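Local coordinates for lectin 2 (Agrocybe aegerita, PDB 4TQK), which binds N-acetylglucosamine, held in sites around a beta-propeller, and so probably recognises glycans carrying this sugar, at residues D192-I197 with V212-C217; G78-Y83 with P97-A102. The protein carries 1 engineered substitution. All coordinates share one frame; numbering follows the deposited sequence.

Contact 1 (D192-I197 with V212-C217); sequences DKHVFI and VIDNFC. With NAG (2-acetamido-2-deoxy-beta-D-glucopyranose), chain F; NAG (2-acetamido-2-deoxy-beta-D-glucopyranose), chain E.
Val-212 and Ile-213 both face Val-195, a classic beta bulge in the hairpin of strands 195-198 and 210-213 on the outer side of one beta-propeller blade. Val-212 N donates a bond of 3.0 Å to Val-195 O. Its CG1 presses on CG2 of Ile-197 at 3.3 Å, tighter than usual, the side chains crossing at about a right angle. Ile-213 O takes the return bond from Val-195 N (2.9 Å) and also receives a CA-H of His-194. The Ile-213 side chain runs alongside that of Val-195, and Ile-243 of the neighbouring blade touches both.

Asp-214 leaves the strand with CG beside its backbone N (chi1 -55°), which turns the carboxylate the same way as the His-194 side chain. OD1 meets ND1 of His-194 at 2.6 Å, at the ring edge and on the anti side of the carboxylate, 31° out of its plane. Ring and carboxylate stand 70° apart; the short bond fixes the ring's rotation and would probably favour a protonated imidazole. Lys-193 CB lies above one face, toward the ring's rim.

Asn-215 turns to the sugar in chain F: OD1 accepts its O3, ND2 donates to its O4 at 2.8 Å, and Phe-216 N bonds to OD1; these three bonds, with a weak one from Trp-223 NE1 to OD1, favour a single orientation of the amide. Trp-223 and Gly-221 help to complete this site. Phe-216 CB rests against Val-195 CG2. Cys-217 closes the segment, its SG 3.2 Å from His-194 O and its CB 3.0 Å from Asp-192 O, while the backbone N of Asp-192 donates to the acetamide O7 of the second sugar, in chain E, at 3.1 Å.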
loop_
_atom_site.group_PDB
_atom_site.type_symbol
_atom_site.label_atom_id
_atom_site.label_comp_id
_atom_site.label_asym_id
_atom_site.label_seq_id
_atom_site.Cartn_x
_atom_site.Cartn_y
_atom_site.Cartn_z
ATOM N N ASP A 192 6.921 40.219 1.524
ATOM C CA ASP A 192 7.166 41.323 2.446
ATOM C C ASP A 192 5.877 41.810 3.109
ATOM O O ASP A 192 5.715 41.728 4.342
ATOM C CB ASP A 192 7.832 42.493 1.714
ATOM C CG ASP A 192 9.299 42.245 1.419
ATOM O OD1 ASP A 192 9.955 41.515 2.199
ATOM O OD2 ASP A 192 9.800 42.790 0.410
ATOM N N LYS A 193 4.973 42.334 2.284
ATOM C CA LYS A 193 3.800 43.054 2.776
ATOM C C LYS A 193 2.479 42.331 2.552
ATOM O O LYS A 193 1.453 42.755 3.078
ATOM C CB LYS A 193 3.719 44.447 2.150
ATOM C CG LYS A 193 4.977 45.279 2.316
ATOM C CD LYS A 193 4.722 46.727 1.923
ATOM C CE LYS A 193 4.046 47.491 3.060
ATOM N NZ LYS A 193 5.016 48.285 3.871
ATOM N N HIS A 194 2.497 41.249 1.780
ATOM C CA HIS A 194 1.266 40.512 1.502
ATOM C C HIS A 194 1.504 39.024 1.348
ATOM O O HIS A 194 2.601 38.581 0.991
ATOM C CB HIS A 194 0.588 40.994 0.208
ATOM C CG HIS A 194 0.665 42.470 -0.015
ATOM N ND1 HIS A 194 -0.335 43.333 0.375
ATOM C CD2 HIS A 194 1.619 43.230 -0.599
ATOM C CE1 HIS A 194 0.008 44.570 0.053
ATOM N NE2 HIS A 194 1.188 44.534 -0.537
ATOM N N VAL A 195 0.452 38.257 1.605
ATOM C CA VAL A 195 0.394 36.893 1.135
ATOM C C VAL A 195 -0.120 36.999 -0.294
ATOM O O VAL A 195 -1.160 37.625 -0.539
ATOM C CB VAL A 195 -0.588 36.036 1.956
ATOM C CG1 VAL A 195 -0.594 34.612 1.426
ATOM C CG2 VAL A 195 -0.229 36.065 3.452
ATOM N N PHE A 196 0.621 36.418 -1.232
ATOM C CA PHE A 196 0.214 36.402 -2.631
ATOM C C PHE A 196 -0.216 34.999 -2.992
ATOM O O PHE A 196 0.263 34.036 -2.411
ATOM C CB PHE A 196 1.376 36.770 -3.550
ATOM C CG PHE A 196 1.908 38.157 -3.354
ATOM C CD1 PHE A 196 1.356 39.229 -4.037
ATOM C CD2 PHE A 196 2.996 38.382 -2.528
ATOM C CE1 PHE A 196 1.860 40.496 -3.881
ATOM C CE2 PHE A 196 3.509 39.659 -2.367
ATOM C CZ PHE A 196 2.942 40.715 -3.045
ATOM N N ILE A 197 -1.104 34.889 -3.971
ATOM C CA ILE A 197 -1.409 33.602 -4.558
ATOM C C ILE A 197 -1.219 33.697 -6.069
ATOM O O ILE A 197 -1.464 34.744 -6.671
ATOM C CB ILE A 197 -2.833 33.097 -4.164
ATOM C CG1 ILE A 197 -3.431 32.231 -5.267
ATOM C CG2 ILE A 197 -3.760 34.243 -3.889
ATOM C CD1 ILE A 197 -4.936 32.343 -5.375
ATOM N N VAL A 212 -3.773 38.756 -1.559
ATOM C CA VAL A 212 -5.034 38.374 -0.916
ATOM C C VAL A 212 -5.107 38.682 0.579
ATOM O O VAL A 212 -6.195 38.746 1.150
ATOM C CB VAL A 212 -5.358 36.895 -1.123
ATOM C CG1 VAL A 212 -5.605 36.605 -2.601
ATOM C CG2 VAL A 212 -4.245 36.018 -0.570
ATOM N N ILE A 213 -3.961 38.874 1.217
ATOM C CA ILE A 213 -3.941 39.128 2.660
ATOM C C ILE A 213 -2.819 40.094 3.027
ATOM O O ILE A 213 -1.678 39.901 2.624
ATOM C CB ILE A 213 -3.722 37.830 3.486
ATOM C CG1 ILE A 213 -4.790 36.781 3.197
ATOM C CG2 ILE A 213 -3.690 38.135 4.979
ATOM C CD1 ILE A 213 -4.487 35.444 3.860
ATOM N N ASP A 214 -3.147 41.116 3.809
ATOM C CA ASP A 214 -2.150 42.067 4.275
ATOM C C ASP A 214 -1.741 41.742 5.707
ATOM O O ASP A 214 -1.936 42.548 6.623
ATOM C CB ASP A 214 -2.675 43.501 4.147
ATOM C CG ASP A 214 -3.146 43.830 2.726
ATOM O OD1 ASP A 214 -2.533 43.339 1.746
ATOM O OD2 ASP A 214 -4.144 44.570 2.585
ATOM N N ASN A 215 -1.178 40.544 5.883
ATOM C CA ASN A 215 -0.757 40.047 7.188
ATOM C C ASN A 215 0.131 38.818 7.009
ATOM O O ASN A 215 0.448 38.448 5.886
ATOM C CB ASN A 215 -1.981 39.684 8.036
ATOM C CG ASN A 215 -1.770 39.949 9.510
ATOM O OD1 ASN A 215 -0.770 39.523 10.096
ATOM N ND2 ASN A 215 -2.706 40.677 10.118
ATOM N N PHE A 216 0.538 38.208 8.121
ATOM C CA PHE A 216 1.294 36.952 8.124
ATOM C C PHE A 216 2.686 37.101 7.525
ATOM O O PHE A 216 3.319 36.110 7.182
ATOM C CB PHE A 216 0.538 35.838 7.377
ATOM C CG PHE A 216 -0.731 35.384 8.061
ATOM C CD1 PHE A 216 -0.680 34.671 9.248
ATOM C CD2 PHE A 216 -1.968 35.641 7.497
ATOM C CE1 PHE A 216 -1.845 34.246 9.871
ATOM C CE2 PHE A 216 -3.130 35.213 8.106
ATOM C CZ PHE A 216 -3.071 34.518 9.295
ATOM N N CYS A 217 3.157 38.339 7.415
ATOM C CA CYS A 217 4.399 38.638 6.716
ATOM C C CYS A 217 5.384 39.401 7.594
ATOM O O CYS A 217 5.002 39.998 8.612
ATOM C CB CYS A 217 4.113 39.432 5.436
ATOM S SG CYS A 217 3.153 38.529 4.188
HETATM C C1 NAG F . 0.045 41.162 15.806
HETATM C C2 NAG F . -0.012 39.968 14.866
HETATM C C3 NAG F . -0.737 40.382 13.603
HETATM C C4 NAG F . -2.113 40.926 13.971
HETATM C C5 NAG F . -1.991 42.031 15.024
HETATM C C6 NAG F . -3.364 42.529 15.469
HETATM C C7 NAG F . 1.886 38.455 15.164
HETATM C C8 NAG F . 3.218 38.034 14.639
HETATM N N2 NAG F . 1.325 39.505 14.559
HETATM O O1 NAG F . 0.734 40.792 16.968
HETATM O O3 NAG F . -0.862 39.257 12.780
HETATM O O4 NAG F . -2.766 41.424 12.826
HETATM O O5 NAG F . -1.264 41.562 16.142
HETATM O O6 NAG F . -3.224 43.627 16.341
HETATM O O7 NAG F . 1.378 37.857 16.108
HETATM C C1 NAG E . 7.090 42.551 -4.570
HETATM C C2 NAG E . 7.014 41.057 -4.297
HETATM C C3 NAG E . 6.917 40.398 -5.664
HETATM C C4 NAG E . 5.631 40.882 -6.325
HETATM C C5 NAG E . 5.432 42.396 -6.199
HETATM C C6 NAG E . 3.980 42.751 -6.492
HETATM C C7 NAG E . 8.020 40.237 -2.264
HETATM C C8 NAG E . 9.223 39.600 -1.624
HETATM N N2 NAG E . 8.140 40.562 -3.548
HETATM O O1 NAG E . 7.546 43.291 -3.466
HETATM O O3 NAG E . 6.900 38.996 -5.543
HETATM O O4 NAG E . 5.597 40.504 -7.691
HETATM O O5 NAG E . 5.777 42.915 -4.922
HETATM O O6 NAG E . 3.897 44.154 -6.535
HETATM O O7 NAG E . 6.993 40.445 -1.609
#

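Contact 2 (G78-Y83 with P97-A102). With NAG (2-acetamido-2-deoxy-beta-D-glucopyranose), chain D.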
loop_
_atom_site.group_PDB
_atom_site.type_symbol
_atom_site.label_atom_id
_atom_site.label_comp_id
_atom_site.label_asym_id
_atom_site.label_seq_id
_atom_site.Cartn_x
_atom_site.Cartn_y
_atom_site.Cartn_z
ATOM N N GLY A 78 20.482 16.003 -7.063
ATOM C CA GLY A 78 21.880 15.903 -6.680
ATOM C C GLY A 78 22.780 16.936 -7.326
ATOM O O GLY A 78 22.383 18.084 -7.515
ATOM N N ASN A 79 23.996 16.522 -7.666
ATOM C CA ASN A 79 24.960 17.412 -8.315
ATOM C C ASN A 79 24.617 17.682 -9.774
ATOM O O ASN A 79 24.336 18.828 -10.133
ATOM C CB ASN A 79 26.395 16.875 -8.185
ATOM C CG ASN A 79 26.904 16.898 -6.751
ATOM O OD1 ASN A 79 26.495 17.736 -5.946
ATOM N ND2 ASN A 79 27.799 15.973 -6.427
ATOM N N ALA A 80 24.625 16.633 -10.605
ATOM C CA ALA A 80 24.413 16.798 -12.050
ATOM C C ALA A 80 22.940 16.883 -12.489
ATOM O O ALA A 80 22.646 17.136 -13.660
ATOM C CB ALA A 80 25.138 15.715 -12.827
ATOM N N GLY A 81 22.018 16.679 -11.556
ATOM C CA GLY A 81 20.611 16.801 -11.865
ATOM C C GLY A 81 19.724 15.989 -10.944
ATOM O O GLY A 81 20.096 15.709 -9.803
ATOM N N VAL A 82 18.552 15.610 -11.456
ATOM C CA VAL A 82 17.563 14.856 -10.703
ATOM C C VAL A 82 17.689 13.374 -11.015
ATOM O O VAL A 82 17.724 12.971 -12.180
ATOM C CB VAL A 82 16.122 15.312 -11.036
ATOM C CG1 VAL A 82 15.098 14.693 -10.042
ATOM C CG2 VAL A 82 16.016 16.822 -11.033
ATOM N N TYR A 83 17.755 12.560 -9.968
ATOM C CA TYR A 83 17.902 11.123 -10.131
ATOM C C TYR A 83 16.658 10.458 -9.581
ATOM O O TYR A 83 16.103 10.924 -8.591
ATOM C CB TYR A 83 19.144 10.627 -9.384
ATOM C CG TYR A 83 20.458 11.066 -10.005
ATOM C CD1 TYR A 83 21.161 10.229 -10.874
ATOM C CD2 TYR A 83 20.990 12.314 -9.726
ATOM C CE1 TYR A 83 22.360 10.630 -11.442
ATOM C CE2 TYR A 83 22.193 12.724 -10.289
ATOM C CZ TYR A 83 22.869 11.879 -11.143
ATOM O OH TYR A 83 24.056 12.304 -11.689
ATOM N N PRO A 97 19.938 4.415 -9.316
ATOM C CA PRO A 97 18.863 5.227 -9.884
ATOM C C PRO A 97 19.348 5.752 -11.223
ATOM O O PRO A 97 20.507 5.528 -11.556
ATOM C CB PRO A 97 18.778 6.383 -8.897
ATOM C CG PRO A 97 20.239 6.592 -8.509
ATOM C CD PRO A 97 20.785 5.189 -8.388
ATOM N N LYS A 98 18.512 6.467 -11.963
ATOM C CA LYS A 98 18.959 7.039 -13.229
ATOM C C LYS A 98 18.655 8.534 -13.305
ATOM O O LYS A 98 17.742 9.009 -12.644
ATOM C CB LYS A 98 18.316 6.296 -14.398
ATOM C CG LYS A 98 16.813 6.366 -14.417
ATOM C CD LYS A 98 16.237 5.653 -15.643
ATOM C CE LYS A 98 16.172 6.570 -16.870
ATOM N NZ LYS A 98 15.262 6.032 -17.941
ATOM N N MET A 99 19.425 9.280 -14.097
ATOM C CA MET A 99 19.175 10.714 -14.245
ATOM C C MET A 99 18.028 11.002 -15.224
ATOM O O MET A 99 18.036 10.542 -16.364
ATOM C CB MET A 99 20.443 11.464 -14.665
ATOM C CG MET A 99 20.275 12.988 -14.701
ATOM S SD MET A 99 21.638 13.919 -15.457
ATOM C CE MET A 99 22.968 13.592 -14.319
ATOM N N VAL A 100 17.050 11.779 -14.768
ATOM C CA VAL A 100 15.870 12.073 -15.569
ATOM C C VAL A 100 15.877 13.479 -16.145
ATOM O O VAL A 100 15.088 13.785 -17.033
ATOM C CB VAL A 100 14.575 11.843 -14.770
ATOM C CG1 VAL A 100 14.439 10.372 -14.427
ATOM C CG2 VAL A 100 14.552 12.701 -13.513
ATOM N N ILE A 101 16.761 14.334 -15.636
ATOM C CA ILE A 101 16.983 15.659 -16.221
ATOM C C ILE A 101 18.228 16.298 -15.624
ATOM O O ILE A 101 18.383 16.348 -14.400
ATOM C CB ILE A 101 15.756 16.619 -16.069
ATOM C CG1 ILE A 101 16.109 18.024 -16.565
ATOM C CG2 ILE A 101 15.259 16.658 -14.628
ATOM C CD1 ILE A 101 15.006 19.041 -16.409
ATOM N N ALA A 102 19.129 16.761 -16.489
ATOM C CA ALA A 102 20.338 17.445 -16.029
ATOM C C ALA A 102 20.038 18.911 -15.699
ATOM O O ALA A 102 20.476 19.825 -16.409
ATOM C CB ALA A 102 21.448 17.343 -17.061
HETATM C C1 NAG D . 26.720 10.923 -8.384
HETATM C C2 NAG D . 25.311 11.023 -7.817
HETATM C C3 NAG D . 24.805 9.620 -7.536
HETATM C C4 NAG D . 24.932 8.779 -8.815
HETATM C C5 NAG D . 26.340 8.883 -9.417
HETATM C C6 NAG D . 26.492 8.141 -10.745
HETATM C C7 NAG D . 24.952 13.073 -6.578
HETATM C C8 NAG D . 24.949 13.731 -5.226
HETATM N N2 NAG D . 25.341 11.800 -6.598
HETATM O O1 NAG D . 27.249 12.213 -8.558
HETATM O O3 NAG D . 23.471 9.692 -7.082
HETATM O O4 NAG D . 24.601 7.440 -8.548
HETATM O O5 NAG D . 26.662 10.249 -9.614
HETATM O O6 NAG D . 26.107 8.992 -11.812
HETATM O O7 NAG D . 24.615 13.697 -7.587
#
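Met-99 lies across the Tyr-83 ring where strands 82-85 and 98-101 form the outer hairpin of a propeller blade. Its CB sits over one face, 4.3 Å from the Tyr-83 ring centroid and 28° off the normal, a CH-pi contact. CG, anti to the backbone N, passes 3.6 Å from Val-82 O. SD stands 3.8 Å from Ala-80 O and reaches the ring obliquely, as a Met-aromatic contact. A bend at chi3 (-65°) then brings CE against both Tyr-83 OH, 3.1 Å away, and Ala-80 CB, at a tight 3.4 Å. The backbones are joined by two hydrogen bonds, Val-82 N to Ile-101 O (3.0 Å) and Val-100 N to Val-82 O (2.9 Å), and Val-82 packs on Val-100 and Ile-101.

The opposite face of the Tyr-83 ring has O3 of the sugar in chain D over it. Asn-79 N donates to the sugar's O7 at 2.9 Å, and Asn-46, Gly-52 and Trp-54 supply further bonds to it. The tyrosine is therefore sandwiched between thioether chain and sugar: Met-99 CB covers one face, with the sulfur only obliquely placed, while the other face forms part of the carbohydrate site.

How the contacts relate
Contacts 1 and 2 are matching outer hairpins of two different propeller blades, their centres about 35 Å apart and without touch. Both are partly buried and lie well out from the centre of the chain. In each, the loop before the first strand belongs to a sugar site, and an aromatic residue on that strand lies beside the same sugar: Phe-196 in contact 1, Tyr-83 in contact 2. The chemistry across the hairpins differs. Segments 192-197 and 212-217 add a polar, probably charged side-chain pair and reach two sugars, whereas 78-83 and 97-102 join by backbone bonds and thioether packing and bond to one sugar.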